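Local coordinates for protein ketosynthase (Streptomyces sp. MSC090213JE08, PDB 6KXD) that pairs with a second chain in the ketosynthase/chain length factor complex of a highly reducing type II polyketide synthase and probably takes part in polyketide chain extension, at residues B[37-40]-B[41-45]; B[190-194]-B[195-199]; B[329-332]-B[333-337]. One frame throughout, in Å; residues are numbered along the deposited sequence.

Interaction 1: residues B[37-40]-B[41-45]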
ATOM      1  N   GLU B  37      -9.257 -11.359 -25.154  1.00 47.83           N
ATOM      2  CA  GLU B  37      -9.068 -12.740 -24.779  1.00 46.35           C
ATOM      3  C   GLU B  37      -9.839 -12.984 -23.471  1.00 43.29           C
ATOM      4  O   GLU B  37     -10.400 -14.049 -23.278  1.00 41.72           O
ATOM      5  CB  GLU B  37      -7.597 -13.142 -24.584  1.00 53.07           C
ATOM      6  CG  GLU B  37      -6.818 -13.398 -25.879  1.00 52.02           C
ATOM      7  CD  GLU B  37      -6.422 -12.117 -26.593  1.00 64.12           C
ATOM      8  OE1 GLU B  37      -5.805 -12.217 -27.686  1.00 65.85           O
ATOM      9  OE2 GLU B  37      -6.747 -11.010 -26.066  1.00 60.97           O
ATOM     10  N   PHE B  38      -9.774 -12.019 -22.540  1.00 42.89           N
ATOM     11  CA  PHE B  38     -10.440 -12.170 -21.232  1.00 39.52           C
ATOM     12  C   PHE B  38     -11.954 -12.286 -21.457  1.00 40.45           C
ATOM     13  O   PHE B  38     -12.665 -13.173 -20.907  1.00 39.52           O
ATOM     14  CB  PHE B  38     -10.134 -10.969 -20.343  1.00 39.38           C
ATOM     15  CG  PHE B  38     -10.658 -11.127 -18.948  1.00 40.04           C
ATOM     16  CD1 PHE B  38      -9.942 -11.856 -18.005  1.00 39.28           C
ATOM     17  CD2 PHE B  38     -11.896 -10.607 -18.591  1.00 40.41           C
ATOM     18  CE1 PHE B  38     -10.457 -12.034 -16.724  1.00 43.10           C
ATOM     19  CE2 PHE B  38     -12.399 -10.775 -17.312  1.00 41.09           C
ATOM     20  CZ  PHE B  38     -11.684 -11.490 -16.387  1.00 40.80           C
ATOM     21  N   ALA B  39     -12.455 -11.361 -22.271  1.00 43.76           N
ATOM     22  CA  ALA B  39     -13.885 -11.271 -22.575  1.00 46.19           C
ATOM     23  C   ALA B  39     -14.346 -12.580 -23.241  1.00 45.68           C
ATOM     24  O   ALA B  39     -15.365 -13.191 -22.860  1.00 45.09           O
ATOM     25  CB  ALA B  39     -14.133 -10.060 -23.453  1.00 46.45           C
ATOM     26  N   ALA B  40     -13.569 -13.045 -24.212  1.00 48.29           N
ATOM     27  CA  ALA B  40     -13.852 -14.324 -24.874  1.00 43.78           C
ATOM     28  C   ALA B  40     -13.914 -15.454 -23.841  1.00 44.87           C
ATOM     29  O   ALA B  40     -14.867 -16.248 -23.830  1.00 43.16           O
ATOM     30  CB  ALA B  40     -12.839 -14.589 -25.956  1.00 41.46           C
ATOM     31  N   GLY B  41     -12.942 -15.503 -22.929  1.00 43.57           N
ATOM     32  CA  GLY B  41     -12.847 -16.600 -21.950  1.00 41.33           C
ATOM     33  C   GLY B  41     -14.005 -16.580 -20.961  1.00 44.33           C
ATOM     34  O   GLY B  41     -14.555 -17.634 -20.576  1.00 43.38           O
ATOM     35  N   VAL B  42     -14.369 -15.368 -20.534  1.00 46.11           N
ATOM     36  CA  VAL B  42     -15.418 -15.197 -19.557  1.00 44.79           C
ATOM     37  C   VAL B  42     -16.767 -15.593 -20.172  1.00 44.64           C
ATOM     38  O   VAL B  42     -17.613 -16.251 -19.541  1.00 45.75           O
ATOM     39  CB  VAL B  42     -15.462 -13.757 -19.018  1.00 48.78           C
ATOM     40  CG1 VAL B  42     -16.810 -13.459 -18.371  1.00 48.31           C
ATOM     41  CG2 VAL B  42     -14.317 -13.527 -18.044  1.00 48.84           C
ATOM     42  N   ARG B  43     -16.997 -15.142 -21.394  1.00 47.27           N
ATOM     43  CA  ARG B  43     -18.277 -15.357 -22.032  1.00 50.50           C
ATOM     44  C   ARG B  43     -18.421 -16.838 -22.349  1.00 49.75           C
ATOM     45  O   ARG B  43     -19.516 -17.363 -22.309  1.00 48.95           O
ATOM     46  CB  ARG B  43     -18.352 -14.505 -23.289  1.00 49.55           C
ATOM     47  CG  ARG B  43     -18.734 -13.058 -23.013  1.00 48.74           C
ATOM     48  CD  ARG B  43     -18.276 -12.280 -24.209  1.00 50.28           C
ATOM     49  NE  ARG B  43     -18.412 -10.864 -24.010  1.00 49.17           N
ATOM     50  CZ  ARG B  43     -17.868  -9.985 -24.803  1.00 49.82           C
ATOM     51  NH1 ARG B  43     -17.409 -10.381 -25.979  1.00 46.33           N
ATOM     52  NH2 ARG B  43     -17.795  -8.725 -24.409  1.00 46.56           N
ATOM     53  N   ALA B  44     -17.294 -17.478 -22.670  1.00 45.36           N
ATOM     54  CA  ALA B  44     -17.280 -18.892 -23.026  1.00 47.05           C
ATOM     55  C   ALA B  44     -17.321 -19.773 -21.778  1.00 48.72           C
ATOM     56  O   ALA B  44     -17.503 -20.992 -21.926  1.00 52.24           O
ATOM     57  CB  ALA B  44     -16.047 -19.191 -23.837  1.00 48.03           C
ATOM     58  N   GLY B  45     -17.067 -19.190 -20.594  1.00 46.83           N
ATOM     59  CA  GLY B  45     -16.779 -19.926 -19.381  1.00 46.84           C
ATOM     60  C   GLY B  45     -15.700 -20.952 -19.628  1.00 48.46           C
ATOM     61  O   GLY B  45     -15.826 -22.117 -19.219  1.00 46.07           O
TER
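F38 and V42 meet one turn apart near the end of helix 35-44, a helix of the thiolase-fold ketosynthase family that closes here in a Schellman motif at G45. F38 has CG anti to its own backbone N (chi1 -174°), which swings the ring along the helix toward the next turn. V42 answers with one branch: CG1 takes the place anti to N, leaving CG2 beside N and over the F38 ring. V42 CG2 is 3.4 Å from F38 CE2 and 3.9 Å from the ring centroid, 29° off the normal, a CH-pi contact over the face rather than at the edge. Beneath this pair, V42 N donates to F38 O at 2.8 Å.

The A39-R43 pair sits a step further round. The R43 chain, extended from CG to NE, runs back past A39 O, with R43 CD 3.3 Å from A39 O. The guanidinium thus lies flat over the methyl, A39 CB standing over its centre. Two partners hold the guanidinium plane: A342 O, near the end of helix 332-344, is bonded to R43 NE, and E345, just after that helix, forms a salt bridge with R43 NH2. A338, A339 and A342 of the same helix also pack on F38, A39 and V42. At the end of helix 35-44, G45 has positive phi, and its N reaches V42 O at 3.2 Å.

Interaction 2: residues B[190-194]-B[195-199]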
ATOM      1  N   ARG B 190     -12.175   7.750  -3.691  1.00 43.23           N
ATOM      2  CA  ARG B 190     -12.038   8.780  -2.683  1.00 42.79           C
ATOM      3  C   ARG B 190     -11.117   9.908  -3.138  1.00 39.21           C
ATOM      4  O   ARG B 190     -11.475  11.063  -3.058  1.00 44.10           O
ATOM      5  CB  ARG B 190     -11.496   8.185  -1.400  1.00 41.11           C
ATOM      6  CG  ARG B 190     -12.532   7.338  -0.707  1.00 43.81           C
ATOM      7  CD  ARG B 190     -12.590   7.700   0.725  1.00 48.92           C
ATOM      8  NE  ARG B 190     -13.700   6.990   1.320  1.00 47.59           N
ATOM      9  CZ  ARG B 190     -13.604   5.914   2.083  1.00 42.10           C
ATOM     10  NH1 ARG B 190     -12.420   5.385   2.394  1.00 44.59           N
ATOM     11  NH2 ARG B 190     -14.734   5.377   2.522  1.00 42.10           N
ATOM     12  N   LEU B 191      -9.936   9.569  -3.663  1.00 40.23           N
ATOM     13  CA  LEU B 191      -9.001  10.606  -4.121  1.00 40.31           C
ATOM     14  C   LEU B 191      -9.601  11.440  -5.252  1.00 43.49           C
ATOM     15  O   LEU B 191      -9.373  12.666  -5.278  1.00 43.17           O
ATOM     16  CB  LEU B 191      -7.648  10.010  -4.516  1.00 39.33           C
ATOM     17  CG  LEU B 191      -6.659  10.029  -3.350  1.00 38.19           C
ATOM     18  CD1 LEU B 191      -7.091   9.095  -2.215  1.00 39.43           C
ATOM     19  CD2 LEU B 191      -5.249   9.689  -3.806  1.00 43.25           C
ATOM     20  N   MET B 192     -10.311  10.802  -6.180  1.00 39.37           N
ATOM     21  CA  MET B 192     -10.931  11.544  -7.261  1.00 43.31           C
ATOM     22  C   MET B 192     -12.012  12.455  -6.680  1.00 48.61           C
ATOM     23  O   MET B 192     -12.107  13.605  -7.098  1.00 46.53           O
ATOM     24  CB  MET B 192     -11.572  10.609  -8.268  1.00 47.20           C
ATOM     25  CG  MET B 192     -10.569   9.836  -9.041  1.00 48.47           C
ATOM     26  SD  MET B 192     -11.428   8.687 -10.111  1.00 53.84           S
ATOM     27  CE  MET B 192     -12.049   9.833 -11.327  1.00 50.87           C
ATOM     28  N   GLY B 193     -12.744  11.926  -5.692  1.00 49.15           N
ATOM     29  CA  GLY B 193     -13.736  12.647  -4.901  1.00 53.47           C
ATOM     30  C   GLY B 193     -13.169  13.910  -4.280  1.00 56.68           C
ATOM     31  O   GLY B 193     -13.885  14.916  -4.123  1.00 52.58           O
ATOM     32  N   GLN B 194     -11.878  13.890  -3.944  1.00 45.95           N
ATOM     33  CA  GLN B 194     -11.240  15.024  -3.306  1.00 46.69           C
ATOM     34  C   GLN B 194     -10.482  15.881  -4.326  1.00 47.61           C
ATOM     35  O   GLN B 194      -9.778  16.800  -3.941  1.00 57.02           O
ATOM     36  CB  GLN B 194     -10.338  14.513  -2.192  1.00 46.51           C
ATOM     37  CG  GLN B 194     -11.122  13.820  -1.084  1.00 49.26           C
ATOM     38  CD  GLN B 194     -12.199  14.720  -0.518  1.00 54.37           C
ATOM     39  OE1 GLN B 194     -13.397  14.442  -0.590  1.00 55.04           O
ATOM     40  NE2 GLN B 194     -11.763  15.841   0.006  1.00 46.77           N
ATOM     41  N   GLY B 195     -10.561  15.531  -5.612  1.00 48.63           N
ATOM     42  CA  GLY B 195      -9.957  16.325  -6.648  1.00 50.57           C
ATOM     43  C   GLY B 195      -8.464  16.071  -6.784  1.00 51.24           C
ATOM     44  O   GLY B 195      -7.781  16.849  -7.369  1.00 50.36           O
ATOM     45  N   ARG B 196      -7.962  14.922  -6.307  1.00 44.85           N
ATOM     46  CA  ARG B 196      -6.533  14.618  -6.367  1.00 46.33           C
ATOM     47  C   ARG B 196      -6.159  14.019  -7.726  1.00 41.59           C
ATOM     48  O   ARG B 196      -4.996  13.955  -8.102  1.00 42.87           O
ATOM     49  CB  ARG B 196      -6.155  13.676  -5.218  1.00 47.72           C
ATOM     50  CG  ARG B 196      -5.185  14.297  -4.236  1.00 52.60           C
ATOM     51  CD  ARG B 196      -5.011  13.475  -2.988  1.00 43.12           C
ATOM     52  NE  ARG B 196      -5.683  14.112  -1.893  1.00 41.47           N
ATOM     53  CZ  ARG B 196      -5.297  15.264  -1.345  1.00 42.55           C
ATOM     54  NH1 ARG B 196      -4.248  15.909  -1.828  1.00 45.24           N
ATOM     55  NH2 ARG B 196      -5.949  15.731  -0.295  1.00 42.71           N
ATOM     56  N   ALA B 197      -7.178  13.603  -8.475  1.00 42.99           N
ATOM     57  CA  ALA B 197      -7.054  13.023  -9.792  1.00 41.45           C
ATOM     58  C   ALA B 197      -8.392  13.230 -10.495  1.00 40.79           C
ATOM     59  O   ALA B 197      -9.402  13.223  -9.839  1.00 41.57           O
ATOM     60  CB  ALA B 197      -6.716  11.541  -9.688  1.00 38.63           C
ATOM     61  N   THR B 198      -8.361  13.415 -11.817  1.00 38.57           N
ATOM     62  CA  THR B 198      -9.562  13.464 -12.667  1.00 42.85           C
ATOM     63  C   THR B 198      -9.811  12.097 -13.307  1.00 41.64           C
ATOM     64  O   THR B 198     -10.902  11.784 -13.722  1.00 47.20           O
ATOM     65  CB  THR B 198      -9.378  14.546 -13.741  1.00 42.52           C
ATOM     66  OG1 THR B 198      -8.248  14.194 -14.554  1.00 46.45           O
ATOM     67  CG2 THR B 198      -9.147  15.897 -13.089  1.00 48.37           C
ATOM     68  N   LYS B 199      -8.744  11.322 -13.495  1.00 41.79           N
ATOM     69  CA  LYS B 199      -8.848  10.005 -14.054  1.00 41.73           C
ATOM     70  C   LYS B 199      -7.908   9.088 -13.254  1.00 40.90           C
ATOM     71  O   LYS B 199      -6.930   9.534 -12.664  1.00 40.70           O
ATOM     72  CB  LYS B 199      -8.373   9.913 -15.501  1.00 44.22           C
ATOM     73  CG  LYS B 199      -9.147  10.693 -16.542  1.00 47.04           C
ATOM     74  CD  LYS B 199      -8.739  10.265 -17.940  1.00 51.04           C
ATOM     75  CE  LYS B 199      -8.748  11.411 -18.928  1.00 60.69           C
ATOM     76  NZ  LYS B 199      -7.757  12.445 -18.518  1.00 63.85           N
TER
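Two torsions shape the junction between M192 and the A197-T198 backbone: CG of M192 lies beside its backbone N (chi1 -69°), and the thioether chain then bends at chi3 (73°), carrying CE to the carbonyl of T198. R196 also bends at chi3 (-107°), which turns the guanidinium off L191 after the CB-CG-CD part has crossed it. Both pairs straddle a Schellman motif that ends helix 180-193, with G195 at positive phi. R196 N donates to L191 O at 2.9 Å, and G195 N to M192 O at 2.9 Å, the latter approaching from above the carbonyl plane and not on a lone pair.

On one flank L191 CG packs against R196 CD at 3.8 Å, and L191 CD2, a methyl, also touches that carbon. The charged end of R196 is used across the dimer, in salt bridges with D287 and D182 of the partner ketosynthase chain, while R190 pairs with E162 and E188 of that chain; the helix end therefore lies at the subunit interface. On the other flank the turn leads into strand 199-206, and M192 also packs on Y200, V238 and Q240. Here M192 CG faces A197 CB at 4.3 Å. M192 CA makes a CA-H...O contact of 3.4 Å with A197 O. Farther along the same side chain, M192 CE ends 3.3 Å from T198 O.

Interaction 3: residues B[329-332]-B[333-337]; sequences GAAS and ASFQI
F335 N and Q336 N donate to A331 O and S332 O at 3.0 and 2.9 Å, two i to i+4 bonds that set the first turn of helix 332-344, the second of them lying in the carbonyl plane. The preceding turn, with G329 at positive phi, probably corresponds to the turn that follows an active-site histidine in related ketosynthases; no histidine closely precedes it here, and D327, two residues before G329, accepts from G329 N. A water bridges the turn, accepting from A333 N at 2.9 Å and also touching A330 O, which S204 OG bonds as well.

S332 and Q336 form the polar side-chain pair. With OG anti to the backbone N (chi1 -173°), the S332 hydroxyl points along the helix and donates to Q336 OE1 at 2.6 Å, tilted 22° from the amide's carbonyl plane. Q336 stretches out beyond CG, and its NE2 turns the other way to V291 O and C358 O, so both ends of the buried amide are held and its flip is settled. Putting a leucine here would probably leave the S332 hydroxyl and the V291 and C358 carbonyls without these partners. F335, on another flank, lays its ring over A331: A331 CB is 3.9 Å from the ring centroid, on the face but offset toward the rim, and 3.7 Å from F335 CE2.

The touching residues are all buried. A333 and I337 pack on L182 of helix 180-193, F335 and I337 touch strand 20-29 at S29 and I22, and S334, hydrogen-bonded to S204, rests on F236 of strand 229-240.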
ATOM      1  N   GLY B 329      -5.529 -14.513  -6.643  1.00 38.53           N
ATOM      2  CA  GLY B 329      -4.863 -13.692  -5.661  1.00 37.30           C
ATOM      3  C   GLY B 329      -5.325 -12.251  -5.786  1.00 37.43           C
ATOM      4  O   GLY B 329      -6.530 -11.979  -5.871  1.00 36.23           O
ATOM      5  N   ALA B 330      -4.371 -11.313  -5.807  1.00 36.18           N
ATOM      6  CA  ALA B 330      -4.689  -9.902  -5.838  1.00 37.41           C
ATOM      7  C   ALA B 330      -5.470  -9.536  -7.103  1.00 35.05           C
ATOM      8  O   ALA B 330      -6.121  -8.485  -7.108  1.00 37.20           O
ATOM      9  CB  ALA B 330      -3.449  -9.046  -5.705  1.00 33.85           C
ATOM     10  N   ALA B 331      -5.298 -10.306  -8.178  1.00 33.74           N
ATOM     11  CA  ALA B 331      -5.966  -9.978  -9.409  1.00 38.76           C
ATOM     12  C   ALA B 331      -7.475 -10.213  -9.249  1.00 37.72           C
ATOM     13  O   ALA B 331      -8.249  -9.658 -10.009  1.00 36.89           O
ATOM     14  CB  ALA B 331      -5.410 -10.758 -10.574  1.00 38.92           C
ATOM     15  N   SER B 332      -7.847 -11.053  -8.274  1.00 36.91           N
ATOM     16  CA  SER B 332      -9.219 -11.523  -8.167  1.00 38.44           C
ATOM     17  C   SER B 332     -10.259 -10.431  -8.435  1.00 36.80           C
ATOM     18  O   SER B 332     -11.055 -10.639  -9.314  1.00 37.14           O
ATOM     19  CB  SER B 332      -9.460 -12.221  -6.856  1.00 43.93           C
ATOM     20  OG  SER B 332     -10.750 -12.762  -6.915  1.00 51.95           O
ATOM     21  N   ALA B 333     -10.338  -9.357  -7.626  1.00 34.93           N
ATOM     22  CA  ALA B 333     -11.506  -8.480  -7.703  1.00 36.44           C
ATOM     23  C   ALA B 333     -11.508  -7.741  -9.034  1.00 37.83           C
ATOM     24  O   ALA B 333     -12.545  -7.417  -9.534  1.00 36.14           O
ATOM     25  CB  ALA B 333     -11.603  -7.510  -6.546  1.00 37.70           C
ATOM     26  N   SER B 334     -10.314  -7.481  -9.591  1.00 37.35           N
ATOM     27  CA  SER B 334     -10.251  -6.822 -10.871  1.00 36.60           C
ATOM     28  C   SER B 334     -10.777  -7.753 -11.972  1.00 38.08           C
ATOM     29  O   SER B 334     -11.497  -7.322 -12.872  1.00 38.04           O
ATOM     30  CB  SER B 334      -8.828  -6.339 -11.133  1.00 36.47           C
ATOM     31  OG  SER B 334      -8.475  -5.385 -10.178  1.00 37.93           O
ATOM     32  N   PHE B 335     -10.415  -9.027 -11.911  1.00 37.05           N
ATOM     33  CA  PHE B 335     -10.930 -10.013 -12.846  1.00 35.86           C
ATOM     34  C   PHE B 335     -12.437 -10.133 -12.656  1.00 34.49           C
ATOM     35  O   PHE B 335     -13.156 -10.199 -13.638  1.00 37.58           O
ATOM     36  CB  PHE B 335     -10.259 -11.352 -12.693  1.00 33.01           C
ATOM     37  CG  PHE B 335      -8.859 -11.428 -13.217  1.00 32.74           C
ATOM     38  CD1 PHE B 335      -8.342 -10.416 -14.009  1.00 39.66           C
ATOM     39  CD2 PHE B 335      -8.086 -12.524 -12.954  1.00 37.22           C
ATOM     40  CE1 PHE B 335      -7.054 -10.503 -14.506  1.00 38.02           C
ATOM     41  CE2 PHE B 335      -6.794 -12.604 -13.439  1.00 37.53           C
ATOM     42  CZ  PHE B 335      -6.308 -11.613 -14.248  1.00 39.68           C
ATOM     43  N   GLN B 336     -12.907  -9.959 -11.415  1.00 34.68           N
ATOM     44  CA  GLN B 336     -14.348 -10.065 -11.164  1.00 36.25           C
ATOM     45  C   GLN B 336     -15.130  -8.921 -11.825  1.00 36.45           C
ATOM     46  O   GLN B 336     -16.147  -9.164 -12.493  1.00 38.04           O
ATOM     47  CB  GLN B 336     -14.624 -10.137  -9.669  1.00 37.90           C
ATOM     48  CG  GLN B 336     -14.153 -11.455  -9.109  1.00 38.26           C
ATOM     49  CD  GLN B 336     -14.069 -11.368  -7.616  1.00 39.40           C
ATOM     50  OE1 GLN B 336     -13.016 -11.473  -7.025  1.00 41.75           O
ATOM     51  NE2 GLN B 336     -15.206 -11.162  -7.001  1.00 37.21           N
ATOM     52  N   ILE B 337     -14.629  -7.702 -11.645  1.00 35.94           N
ATOM     53  CA  ILE B 337     -15.184  -6.539 -12.239  1.00 36.42           C
ATOM     54  C   ILE B 337     -15.079  -6.679 -13.761  1.00 37.29           C
ATOM     55  O   ILE B 337     -16.037  -6.465 -14.449  1.00 37.79           O
ATOM     56  CB  ILE B 337     -14.520  -5.268 -11.705  1.00 36.68           C
ATOM     57  CG1 ILE B 337     -14.844  -5.043 -10.223  1.00 36.40           C
ATOM     58  CG2 ILE B 337     -14.958  -4.104 -12.559  1.00 37.53           C
ATOM     59  CD1 ILE B 337     -14.068  -3.938  -9.590  1.00 40.90           C
TER
HETATM   60  O   HOH W   1      -8.410  -8.024  -5.896  1.00 34.59           O

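In the fold
Interaction 3 is the core contact, its centre about 3 Å from the chain's centre and every touching residue buried; interactions 1 and 2 lie farther out, about 16 and 20 Å from it, and are only partly buried. Helix 332-344 joins 3 to 1: F38 CZ meets F335 O at 3.4 Å, and the two rings pack at about 40°. Interaction 2 touches neither, but the helix it terminates, 180-193, packs against 332-344 farther back. The chemistry follows the place: inside, a serine-glutamine bond satisfies buried polar groups; at the periphery, arginines lie along apolar neighbours and spend their charge within the chain in 1, across the dimer in 2.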